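Local coordinates for protein beta 1-3 glucanase (Clostridium beijerinckii NCIMB 8052, PDB 5H4E) that probably hydrolyses beta-1,3-linked glucans, as a glycoside hydrolase of family 64, at residues Gln39-His42 / Asn48-Pro51; Asn76-Ala81 / Lys103-Lys108. All blocks are in the same frame, centred on the assembly; numbering follows the deposited sequence.

Starting from the N terminus, the chain first meets interaction 1, where strand 40-43 turns back through a short loop into strand 49-51 and closes a beta hairpin. Interaction 2 comes later: from residues 76-81, which include the short strand 79-80, the chain runs through strands 86-92 and 95-101 before the loop 103-108 returns to pack against Phe78. The two contacts follow in series, neither nested nor crossing. Strands 40-43 and 79-80 both pair with strand 26-33, so both contacts reach the same antiparallel sheet. With centres about 15 Å apart, they meet directly where the rings of His42 and Tyr77 stack, CD2 of His42 lying 3.3 Å from CE1 of Tyr77.

Interaction 1: residues Gln39-His42 / Asn48-Pro51; sequences QFVH and NLIP
The carbonyl oxygen of Ile50 accepts a hydrogen bond from the His42 N-H, with N 3.0 Å from Ile50 O, and has the CA-H of Val41 beside it as a weaker, bent C-H...O contact, Val41 CA lying 3.2 Å from the same oxygen. This is the ladder of an antiparallel beta hairpin. His42 and Ile50 form its hydrogen-bonded pair, and the return bond from Ile50 N to His42 O is also 3.0 Å long. Both bonds are moderately bent, with N-H...O angles of 157° and 147°.

The next pair, Val41 and Pro51, is non-hydrogen-bonded, a position where proline's lack of an N-H costs no bond to the partner strand. Their side chains diverge. Val41 instead sets CG2 4.0 Å from CB of Leu49, and Leu49 also touches Pro90 and Ile92 of strand 86-92, which suits two branched aliphatic residues.

His42 and Ile50 share a face of the hairpin. With CG of His42 between the backbone N and carbonyl carbon (chi1 58°), the imidazole swings over Ile50, whose CB makes a CH-pi contact 4.0 Å from the ring centroid, displaced toward the rim. A histidine here offers a flat surface and a polar edge together: in the ring plane, NE2 meets a water at 2.7 Å, and that water donates to Pro51 O.

Interaction 2: residues Asn76-Ala81 / Lys103-Lys108; sequences NYFCKA and KPLYIK
Phe78 carries the whole apolar contact, its ring laid against Pro104, Leu105 and Ile107. At the root of the ring, CG lies 3.7 Å from CB of Pro104. At the far end CZ reaches CB of Leu105 at 3.5 Å, and the neighbouring CE2 meets CD1 of Ile107 at 3.7 Å, the isoleucine side chain crossing that of Phe78 at about a right angle. The first torsion (chi1 -78°) sets CG beside the backbone N and anti to the carbonyl carbon, directing the ring at the facing loop. A large flat residue suits this place because it can touch a rigid proline ring and two branched aliphatic chains at once.

Backbone also covers the ring. Pro104 CA and Leu105 N lie over one face, the nitrogen 3.7 Å above the plane and displaced toward the rim. Leu105 N is buried here without a hydrogen-bond partner, which probably carries some polar cost.

No hydrogen bond joins the two segments; the side-chain hydrogen bonds lie within each segment. The Phe78 N-H makes a weak bond to OD1 of Asn76 at 3.5 Å. Within 103-108, Lys103 NZ donates to Tyr106 OH at 2.8 Å, approaching in the plane of the phenol ring. Asparagine, with a short side chain, can turn back to its own chain, while the long lysine can span to the phenol.

Backbone bonds between Cys79 and Trp28 join this part of the chain to strand 26-33, where Phe78 rests on Tyr27 and Ala29. Tyr98 of strand 95-101 touches both Phe78 and Leu105, and Leu63 of strand 63-67 packs against Pro104.

Interaction 1: residues Gln39-His42 / Asn48-Pro51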
ATOM      1  N   GLN A  39     -11.819 -15.850  -8.601  1.00 28.64           N
ATOM      2  CA  GLN A  39     -10.681 -16.744  -8.423  1.00 32.33           C
ATOM      3  C   GLN A  39      -9.390 -15.920  -8.426  1.00 33.53           C
ATOM      4  O   GLN A  39      -9.293 -14.911  -9.135  1.00 26.44           O
ATOM      5  CB  GLN A  39     -10.619 -17.808  -9.527  1.00 32.82           C
ATOM      6  CG  GLN A  39     -11.760 -18.846  -9.546  1.00 39.63           C
ATOM      7  CD  GLN A  39     -11.630 -19.875 -10.696  1.00 43.28           C
ATOM      8  OE1 GLN A  39     -10.526 -20.297 -11.069  1.00 36.72           O
ATOM      9  NE2 GLN A  39     -12.769 -20.270 -11.259  1.00 44.81           N
ATOM     10  N   PHE A  40      -8.401 -16.341  -7.644  1.00 31.79           N
ATOM     11  CA  PHE A  40      -7.081 -15.737  -7.734  1.00 28.06           C
ATOM     12  C   PHE A  40      -6.416 -16.200  -9.013  1.00 26.38           C
ATOM     13  O   PHE A  40      -6.475 -17.373  -9.375  1.00 27.49           O
ATOM     14  CB  PHE A  40      -6.216 -16.079  -6.516  1.00 25.10           C
ATOM     15  CG  PHE A  40      -6.371 -15.113  -5.382  1.00 29.72           C
ATOM     16  CD1 PHE A  40      -5.590 -13.964  -5.319  1.00 26.57           C
ATOM     17  CD2 PHE A  40      -7.305 -15.343  -4.380  1.00 31.43           C
ATOM     18  CE1 PHE A  40      -5.737 -13.068  -4.274  1.00 32.26           C
ATOM     19  CE2 PHE A  40      -7.455 -14.450  -3.330  1.00 33.51           C
ATOM     20  CZ  PHE A  40      -6.672 -13.312  -3.279  1.00 32.58           C
ATOM     21  N   VAL A  41      -5.779 -15.258  -9.699  1.00 24.34           N
ATOM     22  CA  VAL A  41      -5.212 -15.486 -11.013  1.00 21.97           C
ATOM     23  C   VAL A  41      -3.832 -14.867 -11.130  1.00 23.20           C
ATOM     24  O   VAL A  41      -3.465 -13.973 -10.354  1.00 20.46           O
ATOM     25  CB  VAL A  41      -6.107 -14.880 -12.122  1.00 21.89           C
ATOM     26  CG1 VAL A  41      -7.477 -15.525 -12.112  1.00 23.51           C
ATOM     27  CG2 VAL A  41      -6.249 -13.358 -11.919  1.00 22.87           C
ATOM     28  N   HIS A  42      -3.070 -15.342 -12.098  1.00 18.81           N
ATOM     29  CA  HIS A  42      -1.891 -14.618 -12.550  1.00 18.01           C
ATOM     30  C   HIS A  42      -2.095 -14.309 -14.020  1.00 23.13           C
ATOM     31  O   HIS A  42      -2.762 -15.064 -14.738  1.00 21.74           O
ATOM     32  CB  HIS A  42      -0.614 -15.427 -12.338  1.00 21.08           C
ATOM     33  CG  HIS A  42      -0.625 -16.754 -13.026  1.00 23.39           C
ATOM     34  ND1 HIS A  42       0.110 -17.013 -14.161  1.00 25.99           N
ATOM     35  CD2 HIS A  42      -1.279 -17.903 -12.728  1.00 27.99           C
ATOM     36  CE1 HIS A  42      -0.094 -18.262 -14.538  1.00 26.28           C
ATOM     37  NE2 HIS A  42      -0.932 -18.823 -13.687  1.00 26.50           N
ATOM     38  N   ASN A  48      -4.274 -12.841 -20.456  1.00 19.45           N
ATOM     39  CA  ASN A  48      -5.277 -13.774 -19.944  1.00 20.43           C
ATOM     40  C   ASN A  48      -5.199 -13.957 -18.431  1.00 18.38           C
ATOM     41  O   ASN A  48      -4.102 -14.026 -17.865  1.00 20.55           O
ATOM     42  CB  ASN A  48      -5.119 -15.142 -20.624  1.00 19.29           C
ATOM     43  CG  ASN A  48      -5.269 -15.058 -22.114  1.00 24.98           C
ATOM     44  OD1 ASN A  48      -6.365 -14.793 -22.615  1.00 26.94           O
ATOM     45  ND2 ASN A  48      -4.176 -15.278 -22.840  1.00 22.69           N
ATOM     46  N   LEU A  49      -6.354 -14.058 -17.774  1.00 19.31           N
ATOM     47  CA  LEU A  49      -6.357 -14.286 -16.329  1.00 20.17           C
ATOM     48  C   LEU A  49      -6.358 -15.793 -16.062  1.00 21.05           C
ATOM     49  O   LEU A  49      -7.408 -16.418 -16.061  1.00 19.02           O
ATOM     50  CB  LEU A  49      -7.558 -13.616 -15.663  1.00 18.28           C
ATOM     51  CG  LEU A  49      -7.659 -12.104 -15.862  1.00 20.75           C
ATOM     52  CD1 LEU A  49      -8.761 -11.521 -14.988  1.00 21.15           C
ATOM     53  CD2 LEU A  49      -6.318 -11.424 -15.587  1.00 18.55           C
ATOM     54  N   ILE A  50      -5.176 -16.363 -15.838  1.00 21.43           N
ATOM     55  CA  ILE A  50      -5.056 -17.809 -15.599  1.00 22.24           C
ATOM     56  C   ILE A  50      -5.273 -18.136 -14.129  1.00 27.29           C
ATOM     57  O   ILE A  50      -4.523 -17.655 -13.275  1.00 25.68           O
ATOM     58  CB  ILE A  50      -3.684 -18.356 -16.002  1.00 21.89           C
ATOM     59  CG1 ILE A  50      -3.270 -17.847 -17.382  1.00 26.83           C
ATOM     60  CG2 ILE A  50      -3.701 -19.876 -15.977  1.00 21.87           C
ATOM     61  CD1 ILE A  50      -4.221 -18.279 -18.498  1.00 23.15           C
ATOM     62  N   PRO A  51      -6.286 -18.960 -13.822  1.00 25.51           N
ATOM     63  CA  PRO A  51      -6.546 -19.322 -12.420  1.00 26.29           C
ATOM     64  C   PRO A  51      -5.321 -19.901 -11.727  1.00 25.33           C
ATOM     65  O   PRO A  51      -4.625 -20.726 -12.316  1.00 23.81           O
ATOM     66  CB  PRO A  51      -7.651 -20.379 -12.530  1.00 25.93           C
ATOM     67  CG  PRO A  51      -8.341 -20.048 -13.823  1.00 26.20           C
ATOM     68  CD  PRO A  51      -7.234 -19.615 -14.741  1.00 25.13           C
TER
HETATM   69  O   HOH W   1      -1.650 -21.387 -13.303  1.00 26.62           O

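Interaction 2: residues Asn76-Ala81 / Lys103-Lys108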
ATOM      1  N   ASN A  76       5.884 -20.060 -10.201  1.00 23.86           N
ATOM      2  CA  ASN A  76       6.782 -19.200 -10.942  1.00 25.28           C
ATOM      3  C   ASN A  76       5.988 -18.456 -11.993  1.00 29.62           C
ATOM      4  O   ASN A  76       5.916 -18.863 -13.158  1.00 30.00           O
ATOM      5  CB  ASN A  76       7.920 -19.996 -11.567  1.00 28.24           C
ATOM      6  CG  ASN A  76       8.998 -19.100 -12.145  1.00 35.92           C
ATOM      7  OD1 ASN A  76       8.939 -17.872 -12.020  1.00 30.17           O
ATOM      8  ND2 ASN A  76       9.992 -19.708 -12.786  1.00 34.51           N
ATOM      9  N   TYR A  77       5.365 -17.368 -11.556  1.00 25.50           N
ATOM     10  CA  TYR A  77       4.535 -16.569 -12.431  1.00 22.20           C
ATOM     11  C   TYR A  77       5.318 -15.408 -13.029  1.00 22.80           C
ATOM     12  O   TYR A  77       4.742 -14.555 -13.705  1.00 23.50           O
ATOM     13  CB  TYR A  77       3.327 -16.035 -11.667  1.00 19.79           C
ATOM     14  CG  TYR A  77       2.391 -17.081 -11.086  1.00 23.43           C
ATOM     15  CD1 TYR A  77       2.199 -18.317 -11.701  1.00 24.97           C
ATOM     16  CD2 TYR A  77       1.677 -16.809  -9.930  1.00 22.04           C
ATOM     17  CE1 TYR A  77       1.321 -19.261 -11.157  1.00 23.58           C
ATOM     18  CE2 TYR A  77       0.803 -17.716  -9.397  1.00 23.88           C
ATOM     19  CZ  TYR A  77       0.626 -18.943 -10.003  1.00 27.62           C
ATOM     20  OH  TYR A  77      -0.263 -19.827  -9.431  1.00 28.38           O
ATOM     21  N   PHE A  78       6.628 -15.385 -12.782  1.00 22.72           N
ATOM     22  CA  PHE A  78       7.467 -14.245 -13.143  1.00 21.12           C
ATOM     23  C   PHE A  78       8.032 -14.323 -14.546  1.00 25.92           C
ATOM     24  O   PHE A  78       8.205 -15.410 -15.106  1.00 23.81           O
ATOM     25  CB  PHE A  78       8.607 -14.100 -12.127  1.00 22.10           C
ATOM     26  CG  PHE A  78       8.161 -13.475 -10.845  1.00 21.82           C
ATOM     27  CD1 PHE A  78       8.291 -12.105 -10.647  1.00 20.03           C
ATOM     28  CD2 PHE A  78       7.539 -14.233  -9.870  1.00 18.87           C
ATOM     29  CE1 PHE A  78       7.845 -11.514  -9.469  1.00 21.82           C
ATOM     30  CE2 PHE A  78       7.099 -13.646  -8.696  1.00 21.46           C
ATOM     31  CZ  PHE A  78       7.250 -12.283  -8.503  1.00 20.03           C
ATOM     32  N   CYS A  79       8.315 -13.145 -15.098  1.00 22.18           N
ATOM     33  CA  CYS A  79       8.862 -12.989 -16.443  1.00 22.18           C
ATOM     34  C   CYS A  79       9.994 -11.961 -16.431  1.00 23.55           C
ATOM     35  O   CYS A  79       9.856 -10.908 -15.813  1.00 20.21           O
ATOM     36  CB  CYS A  79       7.752 -12.565 -17.417  1.00 22.46           C
ATOM     37  SG  CYS A  79       8.285 -12.235 -19.127  1.00 25.46           S
ATOM     38  N   LYS A  80      11.112 -12.259 -17.089  1.00 22.04           N
ATOM     39  CA  LYS A  80      12.204 -11.285 -17.201  1.00 20.60           C
ATOM     40  C   LYS A  80      11.792 -10.140 -18.118  1.00 21.53           C
ATOM     41  O   LYS A  80      11.147 -10.374 -19.138  1.00 22.61           O
ATOM     42  CB  LYS A  80      13.480 -11.935 -17.752  1.00 22.07           C
ATOM     43  CG  LYS A  80      14.194 -12.891 -16.802  1.00 25.41           C
ATOM     44  CD  LYS A  80      15.429 -13.523 -17.458  1.00 27.96           C
ATOM     45  CE  LYS A  80      16.165 -14.400 -16.448  1.00 37.58           C
ATOM     46  NZ  LYS A  80      17.561 -14.782 -16.843  1.00 45.99           N
ATOM     47  N   ALA A  81      12.182  -8.912 -17.780  1.00 21.27           N
ATOM     48  CA  ALA A  81      11.904  -7.775 -18.654  1.00 20.36           C
ATOM     49  C   ALA A  81      12.522  -7.993 -20.042  1.00 24.11           C
ATOM     50  O   ALA A  81      12.009  -7.501 -21.053  1.00 26.78           O
ATOM     51  CB  ALA A  81      12.414  -6.483 -18.044  1.00 20.09           C
ATOM     52  N   LYS A 103      16.512 -11.581  -8.872  1.00 24.54           N
ATOM     53  CA  LYS A 103      15.848 -12.875  -8.930  1.00 23.10           C
ATOM     54  C   LYS A 103      14.358 -12.667  -8.734  1.00 22.57           C
ATOM     55  O   LYS A 103      13.938 -11.629  -8.213  1.00 21.82           O
ATOM     56  CB  LYS A 103      16.405 -13.837  -7.869  1.00 24.90           C
ATOM     57  CG  LYS A 103      16.413 -13.262  -6.472  1.00 25.22           C
ATOM     58  CD  LYS A 103      16.268 -14.354  -5.412  1.00 30.49           C
ATOM     59  CE  LYS A 103      17.502 -15.210  -5.270  1.00 30.05           C
ATOM     60  NZ  LYS A 103      17.306 -16.309  -4.264  1.00 33.16           N
ATOM     61  N   PRO A 104      13.542 -13.630  -9.177  1.00 22.38           N
ATOM     62  CA  PRO A 104      12.106 -13.489  -8.953  1.00 21.40           C
ATOM     63  C   PRO A 104      11.753 -13.744  -7.496  1.00 21.17           C
ATOM     64  O   PRO A 104      12.544 -14.321  -6.750  1.00 20.01           O
ATOM     65  CB  PRO A 104      11.505 -14.568  -9.862  1.00 23.29           C
ATOM     66  CG  PRO A 104      12.571 -15.604  -9.922  1.00 22.76           C
ATOM     67  CD  PRO A 104      13.855 -14.837  -9.966  1.00 23.60           C
ATOM     68  N   LEU A 105      10.560 -13.328  -7.104  1.00 19.29           N
ATOM     69  CA  LEU A 105      10.070 -13.594  -5.760  1.00 18.52           C
ATOM     70  C   LEU A 105       9.619 -15.041  -5.658  1.00 24.80           C
ATOM     71  O   LEU A 105       9.320 -15.683  -6.674  1.00 22.11           O
ATOM     72  CB  LEU A 105       8.925 -12.642  -5.411  1.00 22.79           C
ATOM     73  CG  LEU A 105       9.329 -11.165  -5.394  1.00 17.80           C
ATOM     74  CD1 LEU A 105       8.152 -10.288  -5.036  1.00 17.10           C
ATOM     75  CD2 LEU A 105      10.441 -11.000  -4.375  1.00 19.34           C
ATOM     76  N   TYR A 106       9.604 -15.561  -4.436  1.00 19.91           N
ATOM     77  CA  TYR A 106       9.073 -16.897  -4.176  1.00 23.99           C
ATOM     78  C   TYR A 106       7.642 -16.810  -3.652  1.00 26.20           C
ATOM     79  O   TYR A 106       7.423 -16.507  -2.473  1.00 22.50           O
ATOM     80  CB  TYR A 106       9.934 -17.639  -3.161  1.00 22.49           C
ATOM     81  CG  TYR A 106      11.376 -17.822  -3.545  1.00 25.63           C
ATOM     82  CD1 TYR A 106      11.785 -18.902  -4.326  1.00 24.27           C
ATOM     83  CD2 TYR A 106      12.343 -16.934  -3.101  1.00 24.79           C
ATOM     84  CE1 TYR A 106      13.110 -19.077  -4.668  1.00 26.30           C
ATOM     85  CE2 TYR A 106      13.675 -17.098  -3.436  1.00 24.08           C
ATOM     86  CZ  TYR A 106      14.055 -18.177  -4.215  1.00 31.04           C
ATOM     87  OH  TYR A 106      15.380 -18.333  -4.541  1.00 30.49           O
ATOM     88  N   ILE A 107       6.674 -17.067  -4.528  1.00 22.42           N
ATOM     89  CA  ILE A 107       5.268 -16.988  -4.159  1.00 24.76           C
ATOM     90  C   ILE A 107       4.657 -18.384  -3.995  1.00 22.59           C
ATOM     91  O   ILE A 107       4.596 -19.156  -4.954  1.00 24.34           O
ATOM     92  CB  ILE A 107       4.470 -16.189  -5.217  1.00 23.33           C
ATOM     93  CG1 ILE A 107       4.944 -14.725  -5.236  1.00 23.57           C
ATOM     94  CG2 ILE A 107       2.984 -16.305  -4.958  1.00 25.49           C
ATOM     95  CD1 ILE A 107       4.286 -13.872  -6.309  1.00 24.80           C
ATOM     96  N   LYS A 108       4.211 -18.696  -2.780  1.00 25.78           N
ATOM     97  CA  LYS A 108       3.577 -19.983  -2.469  1.00 28.76           C
ATOM     98  C   LYS A 108       2.063 -19.962  -2.710  1.00 28.48           C
ATOM     99  O   LYS A 108       1.340 -19.215  -2.049  1.00 31.11           O
ATOM    100  CB  LYS A 108       3.856 -20.364  -1.010  1.00 32.33           C
ATOM    101  CG  LYS A 108       3.408 -21.768  -0.590  1.00 29.27           C
ATOM    102  CD  LYS A 108       4.342 -22.826  -1.152  1.00 33.72           C
ATOM    103  CE  LYS A 108       4.213 -24.153  -0.408  1.00 35.00           C
ATOM    104  NZ  LYS A 108       5.328 -25.078  -0.797  1.00 36.56           N
TER